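Local coordinates for transposon Tn7 transposition protein TnsA (Escherichia coli, PDB 1T0F) that cuts the 5' DNA strands at the transposon ends during Tn7 transposition, acting together with TnsB as a metal-dependent, restriction enzyme-like endonuclease, at residues A202-V216 against S251-S263. Sequence-based numbering, arbitrary orientation.
Sequences AHILQEKGDENIINV and SFRANKCADLCIS
F252 and R253 open the contact against I213 and I214, the first turn of helix 213-223, in a worked example of how an N-cap can join a helix start to a neighbouring loop within the small helical C-terminal domain of TnsA. The F252 ring meets I214 CD1 at its edge, near the ring plane, while W181 and F246 pack on it from elsewhere. Beside it N212 ND2 donates to R253 O (2.7 Å, 160° at the hydrogen); R253 O lies close to the plane of the N212 amide, and the donor sits slightly tilted from the R253 carbonyl plane. N212 swings its amide to the side opposite its backbone N (chi1 173°), which lets OD1 accept from N215 N and, weakly, from I214 N, so both ends of the flat group are held. Swapping N212 for an alanine would probably leave R253 O without this donor and the NH groups of I214 and N215 without their side-chain acceptor. N255 O then takes I213 N at 3.0 Å, almost straight, and K256 forms a single beta bridge with N212, its own NH held by D259 OD2. C257 points into the other segment: C257 N donates to E211 O (2.8 Å), CB sits 3.3 Å from K208 O and 3.4 Å from L205 O, and SG reaches V216 CG2. A258 N bonds G209 O, a carbonyl of the type I turn K208-E211 that links the two helices, on a lone pair in the carbonyl plane. L260 CD2 touches both L205 CD2 and I213 CD1. Last comes I262, whose CD1 presses on L205 CD2 at a tight 3.2 Å and lies 3.4 Å from A202 CA.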
loop_
_atom_site.group_PDB
_atom_site.type_symbol
_atom_site.label_atom_id
_atom_site.label_comp_id
_atom_site.label_asym_id
_atom_site.label_seq_id
_atom_site.Cartn_x
_atom_site.Cartn_y
_atom_site.Cartn_z
ATOM N N ALA A 202 -6.415 -23.742 -10.790
ATOM C CA ALA A 202 -7.663 -23.003 -10.960
ATOM C C ALA A 202 -8.837 -23.943 -11.230
ATOM O O ALA A 202 -9.953 -23.703 -10.764
ATOM C CB ALA A 202 -7.526 -22.008 -12.108
ATOM N N HIS A 203 -8.584 -25.005 -11.989
ATOM C CA HIS A 203 -9.633 -25.969 -12.307
ATOM C C HIS A 203 -10.042 -26.761 -11.073
ATOM O O HIS A 203 -11.231 -26.950 -10.816
ATOM C CB HIS A 203 -9.172 -26.933 -13.403
ATOM C CG HIS A 203 -9.028 -26.293 -14.749
ATOM N ND1 HIS A 203 -7.925 -25.548 -15.106
ATOM C CD2 HIS A 203 -9.857 -26.272 -15.820
ATOM C CE1 HIS A 203 -8.079 -25.097 -16.339
ATOM N NE2 HIS A 203 -9.243 -25.522 -16.795
ATOM N N ILE A 204 -9.053 -27.217 -10.312
ATOM C CA ILE A 204 -9.314 -27.985 -9.103
ATOM C C ILE A 204 -10.089 -27.141 -8.095
ATOM O O ILE A 204 -11.115 -27.568 -7.567
ATOM C CB ILE A 204 -7.992 -28.467 -8.459
ATOM C CG1 ILE A 204 -7.253 -29.388 -9.430
ATOM C CG2 ILE A 204 -8.275 -29.190 -7.144
ATOM C CD1 ILE A 204 -5.899 -29.855 -8.931
ATOM N N LEU A 205 -9.595 -25.935 -7.835
ATOM C CA LEU A 205 -10.246 -25.042 -6.890
ATOM C C LEU A 205 -11.664 -24.706 -7.333
ATOM O O LEU A 205 -12.548 -24.489 -6.508
ATOM C CB LEU A 205 -9.417 -23.761 -6.732
ATOM C CG LEU A 205 -8.238 -23.860 -5.755
ATOM C CD1 LEU A 205 -7.468 -25.148 -5.964
ATOM C CD2 LEU A 205 -7.335 -22.654 -5.938
ATOM N N GLN A 206 -11.868 -24.674 -8.645
ATOM C CA GLN A 206 -13.168 -24.370 -9.226
ATOM C C GLN A 206 -14.214 -25.429 -8.857
ATOM O O GLN A 206 -15.305 -25.099 -8.388
ATOM C CB GLN A 206 -13.022 -24.276 -10.748
ATOM C CG GLN A 206 -14.290 -23.934 -11.503
ATOM C CD GLN A 206 -14.055 -23.856 -13.004
ATOM O OE1 GLN A 206 -13.318 -22.992 -13.488
ATOM N NE2 GLN A 206 -14.674 -24.768 -13.748
ATOM N N GLU A 207 -13.890 -26.702 -9.058
ATOM C CA GLU A 207 -14.852 -27.752 -8.733
ATOM C C GLU A 207 -14.968 -28.026 -7.233
ATOM O O GLU A 207 -16.041 -28.386 -6.750
ATOM C CB GLU A 207 -14.522 -29.048 -9.480
ATOM C CG GLU A 207 -13.211 -29.704 -9.108
ATOM C CD GLU A 207 -13.081 -31.097 -9.707
ATOM O OE1 GLU A 207 -13.146 -31.222 -10.949
ATOM O OE2 GLU A 207 -12.918 -32.068 -8.934
ATOM N N LYS A 208 -13.874 -27.853 -6.497
ATOM C CA LYS A 208 -13.888 -28.077 -5.053
ATOM C C LYS A 208 -14.272 -26.776 -4.345
ATOM O O LYS A 208 -13.996 -26.592 -3.158
ATOM C CB LYS A 208 -12.508 -28.543 -4.579
ATOM C CG LYS A 208 -11.989 -29.795 -5.277
ATOM C CD LYS A 208 -12.774 -31.031 -4.877
ATOM C CE LYS A 208 -12.309 -32.265 -5.650
ATOM N NZ LYS A 208 -10.854 -32.541 -5.467
ATOM N N GLY A 209 -14.919 -25.886 -5.091
ATOM C CA GLY A 209 -15.327 -24.593 -4.570
ATOM C C GLY A 209 -15.918 -24.550 -3.174
ATOM O O GLY A 209 -15.662 -23.611 -2.418
ATOM N N ASP A 210 -16.709 -25.557 -2.818
ATOM C CA ASP A 210 -17.338 -25.576 -1.502
ATOM C C ASP A 210 -16.466 -26.154 -0.396
ATOM O O ASP A 210 -16.840 -26.103 0.775
ATOM C CB ASP A 210 -18.652 -26.366 -1.553
ATOM C CG ASP A 210 -19.699 -25.699 -2.419
ATOM O OD1 ASP A 210 -20.025 -24.518 -2.158
ATOM O OD2 ASP A 210 -20.200 -26.358 -3.358
ATOM N N GLU A 211 -15.307 -26.697 -0.751
ATOM C CA GLU A 211 -14.437 -27.296 0.252
ATOM C C GLU A 211 -13.326 -26.395 0.790
ATOM O O GLU A 211 -12.918 -25.428 0.143
ATOM C CB GLU A 211 -13.853 -28.605 -0.296
ATOM C CG GLU A 211 -14.934 -29.660 -0.546
ATOM C CD GLU A 211 -14.394 -30.973 -1.093
ATOM O OE1 GLU A 211 -13.541 -31.600 -0.428
ATOM O OE2 GLU A 211 -14.836 -31.385 -2.187
ATOM N N ASN A 212 -12.859 -26.722 1.992
ATOM C CA ASN A 212 -11.802 -25.974 2.665
ATOM C C ASN A 212 -10.492 -26.080 1.885
ATOM O O ASN A 212 -10.078 -27.169 1.490
ATOM C CB ASN A 212 -11.631 -26.504 4.095
ATOM C CG ASN A 212 -10.440 -25.901 4.809
ATOM O OD1 ASN A 212 -9.314 -26.382 4.681
ATOM N ND2 ASN A 212 -10.682 -24.834 5.559
ATOM N N ILE A 213 -9.834 -24.939 1.678
ATOM C CA ILE A 213 -8.593 -24.900 0.907
ATOM C C ILE A 213 -7.458 -25.795 1.405
ATOM O O ILE A 213 -6.751 -26.395 0.601
ATOM C CB ILE A 213 -8.065 -23.437 0.784
ATOM C CG1 ILE A 213 -6.810 -23.402 -0.089
ATOM C CG2 ILE A 213 -7.757 -22.875 2.155
ATOM C CD1 ILE A 213 -7.041 -23.858 -1.509
ATOM N N ILE A 214 -7.270 -25.887 2.718
ATOM C CA ILE A 214 -6.194 -26.720 3.249
ATOM C C ILE A 214 -6.494 -28.203 3.004
ATOM O O ILE A 214 -5.610 -28.967 2.609
ATOM C CB ILE A 214 -5.992 -26.477 4.762
ATOM C CG1 ILE A 214 -5.819 -24.976 5.032
ATOM C CG2 ILE A 214 -4.769 -27.242 5.249
ATOM C CD1 ILE A 214 -4.667 -24.330 4.267
ATOM N N ASN A 215 -7.742 -28.603 3.229
ATOM C CA ASN A 215 -8.135 -29.993 3.006
ATOM C C ASN A 215 -7.902 -30.362 1.546
ATOM O O ASN A 215 -7.308 -31.398 1.245
ATOM C CB ASN A 215 -9.608 -30.204 3.362
ATOM C CG ASN A 215 -9.863 -30.115 4.848
ATOM O OD1 ASN A 215 -8.945 -30.264 5.654
ATOM N ND2 ASN A 215 -11.117 -29.888 5.221
ATOM N N VAL A 216 -8.356 -29.501 0.639
ATOM C CA VAL A 216 -8.183 -29.747 -0.784
ATOM C C VAL A 216 -6.712 -29.892 -1.174
ATOM O O VAL A 216 -6.357 -30.816 -1.909
ATOM C CB VAL A 216 -8.829 -28.628 -1.634
ATOM C CG1 VAL A 216 -8.463 -28.810 -3.100
ATOM C CG2 VAL A 216 -10.339 -28.668 -1.476
ATOM N N SER A 251 -9.143 -16.065 8.156
ATOM C CA SER A 251 -7.890 -16.803 8.214
ATOM C C SER A 251 -7.794 -17.599 6.917
ATOM O O SER A 251 -8.778 -18.200 6.479
ATOM C CB SER A 251 -7.890 -17.756 9.410
ATOM O OG SER A 251 -6.644 -18.422 9.526
ATOM N N PHE A 252 -6.620 -17.597 6.294
ATOM C CA PHE A 252 -6.444 -18.325 5.044
ATOM C C PHE A 252 -6.842 -19.791 5.207
ATOM O O PHE A 252 -7.516 -20.350 4.351
ATOM C CB PHE A 252 -4.988 -18.218 4.567
ATOM C CG PHE A 252 -4.707 -18.957 3.283
ATOM C CD1 PHE A 252 -4.456 -20.331 3.294
ATOM C CD2 PHE A 252 -4.716 -18.286 2.061
ATOM C CE1 PHE A 252 -4.221 -21.029 2.105
ATOM C CE2 PHE A 252 -4.484 -18.970 0.864
ATOM C CZ PHE A 252 -4.236 -20.349 0.888
ATOM N N ARG A 253 -6.444 -20.402 6.318
ATOM C CA ARG A 253 -6.750 -21.814 6.558
ATOM C C ARG A 253 -8.254 -22.074 6.614
ATOM O O ARG A 253 -8.700 -23.213 6.464
ATOM C CB ARG A 253 -6.113 -22.272 7.872
ATOM C CG ARG A 253 -6.889 -21.823 9.095
ATOM C CD ARG A 253 -6.170 -22.172 10.374
ATOM N NE ARG A 253 -4.950 -21.390 10.523
ATOM C CZ ARG A 253 -4.192 -21.398 11.612
ATOM N NH1 ARG A 253 -4.534 -22.152 12.648
ATOM N NH2 ARG A 253 -3.099 -20.649 11.665
ATOM N N ALA A 254 -9.030 -21.017 6.830
ATOM C CA ALA A 254 -10.483 -21.119 6.917
ATOM C C ALA A 254 -11.187 -20.786 5.599
ATOM O O ALA A 254 -12.406 -20.911 5.486
ATOM C CB ALA A 254 -10.991 -20.206 8.026
ATOM N N ASN A 255 -10.423 -20.355 4.602
ATOM C CA ASN A 255 -11.012 -20.019 3.308
ATOM C C ASN A 255 -11.474 -21.270 2.572
ATOM O O ASN A 255 -10.845 -22.318 2.671
ATOM C CB ASN A 255 -9.986 -19.308 2.414
ATOM C CG ASN A 255 -9.985 -17.802 2.590
ATOM O OD1 ASN A 255 -10.173 -17.062 1.627
ATOM N ND2 ASN A 255 -9.760 -17.344 3.812
ATOM N N LYS A 256 -12.577 -21.152 1.839
ATOM C CA LYS A 256 -13.060 -22.253 1.023
ATOM C C LYS A 256 -12.404 -22.001 -0.326
ATOM O O LYS A 256 -11.972 -20.881 -0.601
ATOM C CB LYS A 256 -14.582 -22.211 0.881
ATOM C CG LYS A 256 -15.319 -22.551 2.161
ATOM C CD LYS A 256 -16.820 -22.621 1.934
ATOM C CE LYS A 256 -17.534 -22.989 3.221
ATOM N NZ LYS A 256 -17.199 -22.029 4.314
ATOM N N CYS A 257 -12.325 -23.025 -1.166
ATOM C CA CYS A 257 -11.692 -22.876 -2.471
ATOM C C CYS A 257 -12.323 -21.795 -3.344
ATOM O O CYS A 257 -11.634 -21.157 -4.153
ATOM C CB CYS A 257 -11.689 -24.219 -3.201
ATOM S SG CYS A 257 -10.642 -25.454 -2.390
ATOM N N ALA A 258 -13.626 -21.580 -3.179
ATOM C CA ALA A 258 -14.324 -20.568 -3.958
ATOM C C ALA A 258 -13.897 -19.164 -3.531
ATOM O O ALA A 258 -14.142 -18.199 -4.255
ATOM C CB ALA A 258 -15.828 -20.722 -3.797
ATOM N N ASP A 259 -13.276 -19.051 -2.355
ATOM C CA ASP A 259 -12.814 -17.749 -1.865
ATOM C C ASP A 259 -11.534 -17.308 -2.563
ATOM O O ASP A 259 -11.128 -16.152 -2.458
ATOM C CB ASP A 259 -12.549 -17.777 -0.357
ATOM C CG ASP A 259 -13.820 -17.843 0.462
ATOM O OD1 ASP A 259 -14.785 -17.127 0.127
ATOM O OD2 ASP A 259 -13.846 -18.598 1.457
ATOM N N LEU A 260 -10.878 -18.230 -3.254
ATOM C CA LEU A 260 -9.648 -17.880 -3.948
ATOM C C LEU A 260 -9.924 -17.465 -5.379
ATOM O O LEU A 260 -10.713 -18.099 -6.081
ATOM C CB LEU A 260 -8.662 -19.053 -3.940
ATOM C CG LEU A 260 -7.770 -19.180 -2.702
ATOM C CD1 LEU A 260 -8.613 -19.404 -1.458
ATOM C CD2 LEU A 260 -6.802 -20.323 -2.903
ATOM N N CYS A 261 -9.286 -16.380 -5.797
ATOM C CA CYS A 261 -9.426 -15.880 -7.156
ATOM C C CYS A 261 -8.067 -16.100 -7.803
ATOM O O CYS A 261 -7.055 -15.577 -7.327
ATOM C CB CYS A 261 -9.772 -14.391 -7.150
ATOM S SG CYS A 261 -9.975 -13.690 -8.802
ATOM N N ILE A 262 -8.045 -16.889 -8.872
ATOM C CA ILE A 262 -6.806 -17.200 -9.566
ATOM C C ILE A 262 -6.746 -16.520 -10.916
ATOM O O ILE A 262 -7.673 -16.626 -11.718
ATOM C CB ILE A 262 -6.654 -18.716 -9.772
ATOM C CG1 ILE A 262 -6.639 -19.423 -8.416
ATOM C CG2 ILE A 262 -5.377 -19.008 -10.543
ATOM C CD1 ILE A 262 -6.435 -20.918 -8.506
ATOM N N SER A 263 -5.644 -15.822 -11.164
ATOM C CA SER A 263 -5.460 -15.109 -12.421
ATOM C C SER A 263 -4.862 -15.997 -13.511
ATOM O O SER A 263 -4.021 -16.855 -13.236
ATOM C CB SER A 263 -4.554 -13.903 -12.198
ATOM O OG SER A 263 -3.304 -14.320 -11.676
#